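Local coordinates for uncharacterized protein (Kribbella flavida, PDB 4GB5) that is of unknown function but carries a SnoaL-like domain of the NTF2 clan, whose curved sheet and helices commonly enclose a ligand-binding or catalytic pocket, at residues 99-104 and 113-118. Residues are numbered along the deposited sequence; the frame is centred on the assembly and turned at random.
Sequences AEHWLP and DRWLVV
His101 and Trp115 face each other as an antiparallel hydrogen-bonded pair, and their rings form an offset stack, centroids 4.2 Å apart and planes 25° from parallel. The imidazole overlaps the rim of the indole's six-membered ring, Trp115 CE3 lying 3.4 Å from His101 ND1. Chi1 (-45°) sets CG beside the backbone N, and chi2 (76°) turns the ND1 edge to the partner strand, where His101 ND1 donates to Trp115 O at 2.9 Å. That oxygen lies in the ring plane, whereas ND1 stands above the carbonyl plane; His101 N reaches the same oxygen from the opposite face in a more bent bond. Two donors thus grip one carbonyl, and the ND1 bond with the stack holds the imidazole's rotation. On the other face of the sheet, Arg114 lays CG over the pyrrole ring of Trp102 as a CH-pi contact, 3.7 Å from the ring centroid. Bends at chi2 and chi3 carry the guanidinium to a salt bridge with Glu145; a phosphate ion, probably from the crystallisation liquor, lies beside this side chain. A water bridges Arg114 NE and Glu100 OE2, a carboxylate oxygen also salt-bridged to Arg98 of its own chain and Arg98 of a second subunit. The Trp102 indole stacks on Tyr143 of that subunit, making this face part of the trimer interface. Strands 90-102 and 114-128, joined through helix 105-108, are neighbours in the mixed sheet, flanked by 74-87 and 131-145 respectively.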
loop_
_atom_site.group_PDB
_atom_site.type_symbol
_atom_site.label_atom_id
_atom_site.label_comp_id
_atom_site.label_asym_id
_atom_site.label_seq_id
_atom_site.Cartn_x
_atom_site.Cartn_y
_atom_site.Cartn_z
ATOM N N ALA A 99 -2.548 -8.121 -5.171
ATOM C CA ALA A 99 -3.585 -7.970 -6.212
ATOM C C ALA A 99 -4.753 -8.869 -5.836
ATOM O O ALA A 99 -4.594 -10.086 -5.750
ATOM C CB ALA A 99 -3.059 -8.351 -7.561
ATOM N N GLU A 100 -5.905 -8.261 -5.634
ATOM C CA GLU A 100 -7.154 -8.939 -5.321
ATOM C C GLU A 100 -8.030 -8.955 -6.561
ATOM O O GLU A 100 -8.153 -7.933 -7.229
ATOM C CB GLU A 100 -7.913 -8.211 -4.229
ATOM C CG GLU A 100 -7.237 -8.270 -2.892
ATOM C CD GLU A 100 -7.773 -7.217 -1.949
ATOM O OE1 GLU A 100 -7.594 -5.993 -2.225
ATOM O OE2 GLU A 100 -8.383 -7.604 -0.943
ATOM N N HIS A 101 -8.693 -10.091 -6.821
ATOM C CA HIS A 101 -9.572 -10.216 -7.986
ATOM C C HIS A 101 -10.839 -10.946 -7.514
ATOM O O HIS A 101 -10.763 -12.101 -7.033
ATOM C CB HIS A 101 -8.941 -11.068 -9.084
ATOM C CG HIS A 101 -7.507 -10.767 -9.377
ATOM N ND1 HIS A 101 -6.474 -11.175 -8.558
ATOM C CD2 HIS A 101 -6.916 -10.188 -10.452
ATOM C CE1 HIS A 101 -5.317 -10.822 -9.082
ATOM N NE2 HIS A 101 -5.558 -10.199 -10.223
ATOM N N TRP A 102 -11.989 -10.293 -7.623
ATOM C CA TRP A 102 -13.259 -10.858 -7.179
ATOM C C TRP A 102 -14.049 -11.382 -8.333
ATOM O O TRP A 102 -14.296 -10.661 -9.296
ATOM C CB TRP A 102 -14.050 -9.813 -6.422
ATOM C CG TRP A 102 -13.487 -9.496 -5.034
ATOM C CD1 TRP A 102 -13.718 -10.200 -3.889
ATOM C CD2 TRP A 102 -12.603 -8.440 -4.690
ATOM N NE1 TRP A 102 -13.026 -9.627 -2.859
ATOM C CE2 TRP A 102 -12.356 -8.534 -3.318
ATOM C CE3 TRP A 102 -12.014 -7.397 -5.407
ATOM C CZ2 TRP A 102 -11.531 -7.647 -2.658
ATOM C CZ3 TRP A 102 -11.215 -6.501 -4.728
ATOM C CH2 TRP A 102 -10.960 -6.664 -3.381
ATOM N N LEU A 103 -14.458 -12.631 -8.220
ATOM C CA LEU A 103 -15.335 -13.250 -9.209
ATOM C C LEU A 103 -16.772 -12.895 -8.900
ATOM O O LEU A 103 -17.158 -12.779 -7.747
ATOM C CB LEU A 103 -15.215 -14.774 -9.183
ATOM C CG LEU A 103 -13.935 -15.336 -9.796
ATOM C CD1 LEU A 103 -13.945 -15.117 -11.295
ATOM C CD2 LEU A 103 -12.665 -14.701 -9.217
ATOM N N PRO A 104 -17.588 -12.765 -9.939
ATOM C CA PRO A 104 -19.015 -12.571 -9.699
ATOM C C PRO A 104 -19.621 -13.783 -9.027
ATOM O O PRO A 104 -19.185 -14.903 -9.187
ATOM C CB PRO A 104 -19.590 -12.380 -11.103
ATOM C CG PRO A 104 -18.641 -13.063 -11.997
ATOM C CD PRO A 104 -17.269 -12.939 -11.366
ATOM N N ASP A 113 -14.539 -16.481 -3.484
ATOM C CA ASP A 113 -14.725 -15.614 -4.620
ATOM C C ASP A 113 -13.574 -14.676 -4.877
ATOM O O ASP A 113 -13.637 -13.899 -5.801
ATOM C CB ASP A 113 -16.021 -14.830 -4.518
ATOM C CG ASP A 113 -16.011 -13.780 -3.443
ATOM O OD1 ASP A 113 -15.041 -13.708 -2.684
ATOM O OD2 ASP A 113 -17.039 -13.053 -3.377
ATOM N N ARG A 114 -12.501 -14.780 -4.114
ATOM C CA ARG A 114 -11.418 -13.812 -4.274
ATOM C C ARG A 114 -10.094 -14.500 -4.526
ATOM O O ARG A 114 -9.615 -15.296 -3.701
ATOM C CB ARG A 114 -11.291 -12.882 -3.065
ATOM C CG ARG A 114 -10.331 -11.707 -3.230
ATOM C CD ARG A 114 -8.951 -12.101 -2.854
ATOM N NE ARG A 114 -8.718 -12.142 -1.413
ATOM C CZ ARG A 114 -8.336 -13.196 -0.696
ATOM N NH1 ARG A 114 -8.291 -14.429 -1.198
ATOM N NH2 ARG A 114 -8.095 -13.042 0.610
ATOM N N TRP A 115 -9.515 -14.220 -5.691
ATOM C CA TRP A 115 -8.202 -14.706 -6.066
ATOM C C TRP A 115 -7.200 -13.639 -5.633
ATOM O O TRP A 115 -7.237 -12.501 -6.085
ATOM C CB TRP A 115 -8.121 -14.903 -7.599
ATOM C CG TRP A 115 -6.765 -15.237 -8.113
ATOM C CD1 TRP A 115 -5.780 -16.032 -7.513
ATOM C CD2 TRP A 115 -6.212 -14.815 -9.368
ATOM N NE1 TRP A 115 -4.673 -16.098 -8.342
ATOM C CE2 TRP A 115 -4.920 -15.340 -9.463
ATOM C CE3 TRP A 115 -6.683 -14.006 -10.401
ATOM C CZ2 TRP A 115 -4.114 -15.109 -10.569
ATOM C CZ3 TRP A 115 -5.878 -13.768 -11.467
ATOM C CH2 TRP A 115 -4.613 -14.345 -11.567
ATOM N N LEU A 116 -6.293 -14.048 -4.762
ATOM C CA LEU A 116 -5.240 -13.172 -4.243
ATOM C C LEU A 116 -3.895 -13.569 -4.776
ATOM O O LEU A 116 -3.527 -14.749 -4.717
ATOM C CB LEU A 116 -5.178 -13.269 -2.703
ATOM C CG LEU A 116 -4.192 -12.291 -2.059
ATOM C CD1 LEU A 116 -4.576 -10.858 -2.220
ATOM C CD2 LEU A 116 -4.073 -12.691 -0.573
ATOM N N VAL A 117 -3.168 -12.584 -5.308
ATOM C CA VAL A 117 -1.764 -12.775 -5.658
ATOM C C VAL A 117 -0.963 -11.766 -4.885
ATOM O O VAL A 117 -1.251 -10.572 -4.972
ATOM C CB VAL A 117 -1.523 -12.514 -7.144
ATOM C CG1 VAL A 117 -0.023 -12.634 -7.463
ATOM C CG2 VAL A 117 -2.329 -13.478 -7.947
ATOM N N VAL A 118 0.045 -12.229 -4.136
ATOM C CA VAL A 118 1.018 -11.334 -3.517
ATOM C C VAL A 118 2.385 -11.656 -4.080
ATOM O O VAL A 118 2.664 -12.804 -4.426
ATOM C CB VAL A 118 1.035 -11.396 -1.975
ATOM C CG1 VAL A 118 -0.220 -10.688 -1.373
ATOM C CG2 VAL A 118 1.158 -12.772 -1.507
HETATM O O HOH W 1 -9.523 -9.742 -0.053
#